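Local coordinates for protein ABC-type amino acid transport system, permease component (Caldanaerobacter subterraneus subsp. tengcongensis MB4, PDB 4YMU) that probably moves amino acids such as arginine across the cell membrane as the membrane-spanning permease component of an ABC transporter, at residues C[26-30]-C[153-157]. Numbering follows the deposited sequence.
Sequences TFLAV and FIVML
In the transmembrane bundle of this permease, helix 12-44 packs against helix 129-160 behind the arginine pocket, where Thr26 and Val30 of the first meet Met156, Leu157 and Phe153 of the second. The two short segments run at 128° to each other, their axes 9.8 Å apart, and no hydrogen bond joins 26-30 to 153-157, which meet through side-chain packing; just beyond them, Thr26 OG1 has a weak hydrogen bond to Ser160 OG. Thr26 is buried and lies close against the other helix. Its methyl CG2, anti to the backbone N, presses on the main chain there, 3.5 Å from Met156 C, while the hydroxyl, beside the backbone N, hydrogen-bonds to Thr22 O one helical turn back and also lies 3.3 Å from Leu157 CD2. Leu157 crosses this side chain at roughly a right angle. Val30, a turn further on, sends CG2 alongside Met156, 3.7 Å from Met156 CB, as the two side chains run past each other in opposite directions. On the outer side Phe153 turns its ring edge toward the face of Phe27 in an offset T-shaped pair, planes at 80° and centroids 5.6 Å apart; Phe203 of helix 186-214 makes a further edge-to-face pair with Phe153. A glycine in place of Thr26 would probably open a gap beside Met156 and Leu157 and leave Thr22 O without its side-chain donor. Met156 itself touches the bound arginine, as does Val155, so this largely apolar helix crossing backs directly onto the ligand pocket of a HisMQ-type permease.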
ATOM      1  N   THR C  26      -0.482  28.721  15.640  1.00 79.70           N
ATOM      2  CA  THR C  26      -0.649  27.436  14.969  1.00 96.20           C
ATOM      3  C   THR C  26      -1.494  26.462  15.785  1.00 97.33           C
ATOM      4  O   THR C  26      -2.394  25.818  15.255  1.00 96.19           O
ATOM      5  CB  THR C  26       0.714  26.787  14.660  1.00108.12           C
ATOM      6  OG1 THR C  26       1.608  27.774  14.133  1.00113.98           O
ATOM      7  CG2 THR C  26       0.563  25.666  13.642  1.00109.79           C
ATOM      8  N   PHE C  27      -1.191  26.368  17.075  1.00 95.84           N
ATOM      9  CA  PHE C  27      -1.978  25.582  18.008  1.00100.70           C
ATOM     10  C   PHE C  27      -3.463  25.907  17.931  1.00103.24           C
ATOM     11  O   PHE C  27      -4.290  25.032  17.694  1.00117.53           O
ATOM     12  CB  PHE C  27      -1.510  25.871  19.425  1.00112.54           C
ATOM     13  CG  PHE C  27      -1.157  24.651  20.203  1.00129.05           C
ATOM     14  CD1 PHE C  27      -2.129  23.959  20.911  1.00132.56           C
ATOM     15  CD2 PHE C  27       0.155  24.190  20.232  1.00135.18           C
ATOM     16  CE1 PHE C  27      -1.800  22.826  21.638  1.00133.29           C
ATOM     17  CE2 PHE C  27       0.497  23.059  20.953  1.00133.22           C
ATOM     18  CZ  PHE C  27      -0.484  22.375  21.660  1.00134.81           C
ATOM     19  N   LEU C  28      -3.800  27.167  18.151  1.00106.20           N
ATOM     20  CA  LEU C  28      -5.196  27.595  18.167  1.00104.22           C
ATOM     21  C   LEU C  28      -5.898  27.327  16.833  1.00100.34           C
ATOM     22  O   LEU C  28      -7.053  26.900  16.809  1.00100.65           O
ATOM     23  CB  LEU C  28      -5.293  29.078  18.545  1.00 94.17           C
ATOM     24  CG  LEU C  28      -6.689  29.702  18.619  1.00 98.11           C
ATOM     25  CD1 LEU C  28      -7.585  28.935  19.589  1.00 94.82           C
ATOM     26  CD2 LEU C  28      -6.593  31.177  19.027  1.00 93.04           C
ATOM     27  N   ALA C  29      -5.197  27.573  15.729  1.00 94.14           N
ATOM     28  CA  ALA C  29      -5.793  27.402  14.411  1.00 96.49           C
ATOM     29  C   ALA C  29      -6.061  25.927  14.160  1.00109.76           C
ATOM     30  O   ALA C  29      -7.198  25.522  13.880  1.00114.32           O
ATOM     31  CB  ALA C  29      -4.882  27.964  13.337  1.00 86.52           C
ATOM     32  N   VAL C  30      -5.006  25.130  14.305  1.00106.61           N
ATOM     33  CA  VAL C  30      -5.091  23.695  14.106  1.00109.15           C
ATOM     34  C   VAL C  30      -6.156  23.081  15.016  1.00108.40           C
ATOM     35  O   VAL C  30      -6.950  22.259  14.559  1.00109.10           O
ATOM     36  CB  VAL C  30      -3.730  23.015  14.306  1.00106.57           C
ATOM     37  CG1 VAL C  30      -3.896  21.508  14.328  1.00109.35           C
ATOM     38  CG2 VAL C  30      -2.774  23.427  13.188  1.00100.97           C
ATOM     39  N   PHE C 153      -0.288  19.594  11.953  1.00101.89           N
ATOM     40  CA  PHE C 153       0.268  20.600  12.840  1.00 99.31           C
ATOM     41  C   PHE C 153       1.669  21.008  12.408  1.00 98.83           C
ATOM     42  O   PHE C 153       1.969  22.191  12.312  1.00101.58           O
ATOM     43  CB  PHE C 153       0.314  20.051  14.265  1.00 99.71           C
ATOM     44  CG  PHE C 153       0.984  20.965  15.255  1.00103.28           C
ATOM     45  CD1 PHE C 153       2.351  20.877  15.491  1.00102.33           C
ATOM     46  CD2 PHE C 153       0.248  21.918  15.946  1.00102.28           C
ATOM     47  CE1 PHE C 153       2.970  21.717  16.403  1.00103.45           C
ATOM     48  CE2 PHE C 153       0.857  22.757  16.862  1.00100.12           C
ATOM     49  CZ  PHE C 153       2.223  22.656  17.091  1.00102.28           C
ATOM     50  N   ILE C 154       2.529  20.030  12.151  1.00 96.85           N
ATOM     51  CA  ILE C 154       3.905  20.337  11.770  1.00 94.06           C
ATOM     52  C   ILE C 154       3.928  21.183  10.501  1.00 92.91           C
ATOM     53  O   ILE C 154       4.673  22.158  10.411  1.00 97.29           O
ATOM     54  CB  ILE C 154       4.747  19.054  11.567  1.00 88.75           C
ATOM     55  CG1 ILE C 154       4.906  18.300  12.893  1.00 91.75           C
ATOM     56  CG2 ILE C 154       6.109  19.379  10.963  1.00 70.60           C
ATOM     57  CD1 ILE C 154       5.718  17.031  12.779  1.00 86.49           C
ATOM     58  N   VAL C 155       3.082  20.826   9.541  1.00 83.18           N
ATOM     59  CA  VAL C 155       3.000  21.547   8.278  1.00 87.57           C
ATOM     60  C   VAL C 155       2.489  22.978   8.507  1.00 99.46           C
ATOM     61  O   VAL C 155       2.977  23.939   7.893  1.00100.20           O
ATOM     62  CB  VAL C 155       2.064  20.826   7.299  1.00 75.75           C
ATOM     63  CG1 VAL C 155       1.798  21.684   6.076  1.00 80.82           C
ATOM     64  CG2 VAL C 155       2.673  19.509   6.883  1.00 82.55           C
ATOM     65  N   MET C 156       1.516  23.108   9.404  1.00 88.05           N
ATOM     66  CA  MET C 156       0.900  24.386   9.687  1.00 88.29           C
ATOM     67  C   MET C 156       1.841  25.371  10.373  1.00 90.54           C
ATOM     68  O   MET C 156       1.625  26.568  10.283  1.00 77.63           O
ATOM     69  CB  MET C 156      -0.363  24.184  10.520  1.00 87.82           C
ATOM     70  CG  MET C 156      -1.534  23.665   9.717  1.00 85.65           C
ATOM     71  SD  MET C 156      -2.105  24.862   8.487  1.00124.80           S
ATOM     72  CE  MET C 156      -3.217  25.809   9.519  1.00 75.97           C
ATOM     73  N   LEU C 157       2.865  24.871  11.064  1.00 96.53           N
ATOM     74  CA  LEU C 157       3.890  25.730  11.661  1.00 94.01           C
ATOM     75  C   LEU C 157       4.563  26.513  10.554  1.00 95.32           C
ATOM     76  O   LEU C 157       4.670  27.739  10.613  1.00103.41           O
ATOM     77  CB  LEU C 157       4.940  24.909  12.410  1.00 91.17           C
ATOM     78  CG  LEU C 157       4.527  24.415  13.798  1.00 99.32           C
ATOM     79  CD1 LEU C 157       5.685  23.708  14.478  1.00103.07           C
ATOM     80  CD2 LEU C 157       4.032  25.574  14.657  1.00 97.85           C
TER